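Local atomic coordinates of putative enoyl-CoA hydratase/isomerase (Acinetobacter baumannii, PDB entry 3FDU), a protein that belongs to the crotonase family and probably acts on acyl-CoA thioesters as an enoyl-CoA hydratase or isomerase. Residues S99-I104 with A205-T210. The protein carries 4 engineered substitutions. Residues are numbered along the deposited sequence; the frame is centred on the assembly and turned at random.
Sequences SKPLII and ASLKQT
P101, the residue just before strand 102-106, meets L207 of helix 204-214. The touch is apolar. P101 CG lies 4.3 Å from L207 CD1, a light contact. The CB of L207 points toward segment 99-104, and both residues are buried. L199 of helix 188-200 also packs on P101. F165 of the second subunit packs on L207, so L207 meets P101 of its own chain and F165 of the second subunit.

The S99 and K208 side is looser. OG of S99 and CE of K208 are 4.1 Å apart, a bare touch near the end of the lysine chain, at the carbon before NZ. The lysine starts with CG anti to the backbone N (chi1 -175°) and runs extended until it bends at chi4. The S99 hydroxyl is bound to D45 OD1, not to the lysine. K208 is exposed to solvent.

P101 leads into strand 102-106, a middle strand of the sheet in the crotonase fold. The helix belongs to the C-terminal helical part, about 100 residues later in the chain. Two waters link the loop before the strand to the helix through one atom, the carbonyl O of S99. The first water donates to S99 O at 2.9 Å and to K208 O at 2.8 Å. The second also donates to S99 O, at 2.9 Å, but its bond to L207 O is weak. Side chains thus meet on the P101 side, while water bridges the backbones beside it. K211, one residue beyond segment 205-210, adds a direct link through its NZ to K100 O.

Within the helix, S206 O takes two donors. T210 OG1 donates to S206 O at 2.6 Å, and T210 N reaches the same oxygen from the opposite face of its plane. S206 OG bonds to L141 O of the second subunit.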
loop_
_atom_site.group_PDB
_atom_site.type_symbol
_atom_site.label_atom_id
_atom_site.label_comp_id
_atom_site.label_asym_id
_atom_site.label_seq_id
_atom_site.Cartn_x
_atom_site.Cartn_y
_atom_site.Cartn_z
ATOM N N SER A 99 9.682 -7.377 -20.020
ATOM C CA SER A 99 8.253 -7.619 -20.275
ATOM C C SER A 99 7.870 -8.986 -19.720
ATOM O O SER A 99 6.684 -9.316 -19.538
ATOM C CB SER A 99 7.999 -7.552 -21.829
ATOM O OG SER A 99 8.313 -8.835 -22.387
ATOM N N LYS A 100 8.885 -9.807 -19.456
ATOM C CA LYS A 100 8.659 -11.171 -19.027
ATOM C C LYS A 100 8.714 -11.241 -17.492
ATOM O O LYS A 100 9.216 -10.307 -16.874
ATOM C CB LYS A 100 9.745 -12.094 -19.622
ATOM C CG LYS A 100 9.644 -12.132 -21.201
ATOM C CD LYS A 100 10.888 -12.791 -21.899
ATOM C CE LYS A 100 10.648 -12.806 -23.461
ATOM N NZ LYS A 100 11.860 -13.488 -24.053
ATOM N N PRO A 101 8.199 -12.334 -16.905
ATOM C CA PRO A 101 8.191 -12.350 -15.432
ATOM C C PRO A 101 9.654 -12.366 -14.914
ATOM O O PRO A 101 10.516 -13.070 -15.490
ATOM C CB PRO A 101 7.468 -13.651 -15.089
ATOM C CG PRO A 101 6.552 -13.947 -16.393
ATOM C CD PRO A 101 7.532 -13.515 -17.493
ATOM N N LEU A 102 9.915 -11.575 -13.865
ATOM C CA LEU A 102 11.245 -11.466 -13.204
ATOM C C LEU A 102 11.100 -11.956 -11.760
ATOM O O LEU A 102 10.322 -11.377 -10.975
ATOM C CB LEU A 102 11.742 -10.016 -13.206
ATOM C CG LEU A 102 13.116 -9.760 -12.526
ATOM C CD1 LEU A 102 14.248 -10.615 -13.170
ATOM C CD2 LEU A 102 13.486 -8.277 -12.621
ATOM N N ILE A 103 11.800 -13.045 -11.414
ATOM C CA ILE A 103 11.768 -13.552 -10.067
ATOM C C ILE A 103 13.140 -13.327 -9.458
ATOM O O ILE A 103 14.135 -13.522 -10.137
ATOM C CB ILE A 103 11.426 -15.069 -10.016
ATOM C CG1 ILE A 103 10.085 -15.365 -10.740
ATOM C CG2 ILE A 103 11.463 -15.621 -8.574
ATOM C CD1 ILE A 103 9.826 -16.869 -10.911
ATOM N N ILE A 104 13.177 -12.902 -8.185
ATOM C CA ILE A 104 14.421 -12.741 -7.444
ATOM C C ILE A 104 14.425 -13.671 -6.233
ATOM O O ILE A 104 13.402 -13.844 -5.520
ATOM C CB ILE A 104 14.671 -11.267 -7.049
ATOM C CG1 ILE A 104 14.913 -10.453 -8.362
ATOM C CG2 ILE A 104 15.907 -11.168 -6.077
ATOM C CD1 ILE A 104 15.316 -8.984 -8.203
ATOM N N ALA A 205 1.554 -15.188 -23.879
ATOM C CA ALA A 205 0.803 -13.983 -24.204
ATOM C C ALA A 205 -0.029 -13.476 -23.033
ATOM O O ALA A 205 -0.137 -12.265 -22.851
ATOM C CB ALA A 205 -0.116 -14.202 -25.459
ATOM N N SER A 206 -0.667 -14.385 -22.296
ATOM C CA SER A 206 -1.421 -14.054 -21.075
ATOM C C SER A 206 -0.513 -13.381 -20.023
ATOM O O SER A 206 -0.885 -12.384 -19.373
ATOM C CB SER A 206 -1.947 -15.330 -20.428
ATOM O OG SER A 206 -3.109 -15.829 -21.092
ATOM N N LEU A 207 0.653 -13.982 -19.816
ATOM C CA LEU A 207 1.632 -13.420 -18.873
ATOM C C LEU A 207 2.127 -12.056 -19.282
ATOM O O LEU A 207 2.175 -11.128 -18.459
ATOM C CB LEU A 207 2.798 -14.417 -18.597
ATOM C CG LEU A 207 2.423 -15.584 -17.677
ATOM C CD1 LEU A 207 3.502 -16.700 -17.650
ATOM C CD2 LEU A 207 2.094 -15.157 -16.176
ATOM N N LYS A 208 2.502 -11.902 -20.550
ATOM C CA LYS A 208 2.968 -10.631 -21.057
ATOM C C LYS A 208 1.890 -9.560 -20.945
ATOM O O LYS A 208 2.148 -8.435 -20.533
ATOM C CB LYS A 208 3.355 -10.805 -22.526
ATOM C CG LYS A 208 3.982 -9.615 -23.186
ATOM C CD LYS A 208 4.585 -10.031 -24.569
ATOM C CE LYS A 208 5.367 -8.905 -25.205
ATOM N NZ LYS A 208 4.664 -7.638 -24.934
ATOM N N GLN A 209 0.665 -9.906 -21.340
ATOM C CA GLN A 209 -0.421 -8.909 -21.319
ATOM C C GLN A 209 -0.840 -8.527 -19.876
ATOM O O GLN A 209 -1.206 -7.406 -19.586
ATOM C CB GLN A 209 -1.628 -9.500 -22.039
ATOM C CG GLN A 209 -2.818 -8.657 -21.879
ATOM C CD GLN A 209 -2.676 -7.423 -22.699
ATOM O OE1 GLN A 209 -2.917 -7.454 -23.928
ATOM N NE2 GLN A 209 -2.259 -6.317 -22.062
ATOM N N THR A 210 -0.817 -9.494 -18.977
ATOM C CA THR A 210 -1.230 -9.242 -17.607
ATOM C C THR A 210 -0.219 -8.294 -16.933
ATOM O O THR A 210 -0.593 -7.329 -16.252
ATOM C CB THR A 210 -1.248 -10.556 -16.836
ATOM O OG1 THR A 210 -2.234 -11.420 -17.424
ATOM C CG2 THR A 210 -1.569 -10.318 -15.338
HETATM O O HOH W 1 4.640 -7.317 -20.108
HETATM O O HOH W 2 4.952 -11.292 -18.414
#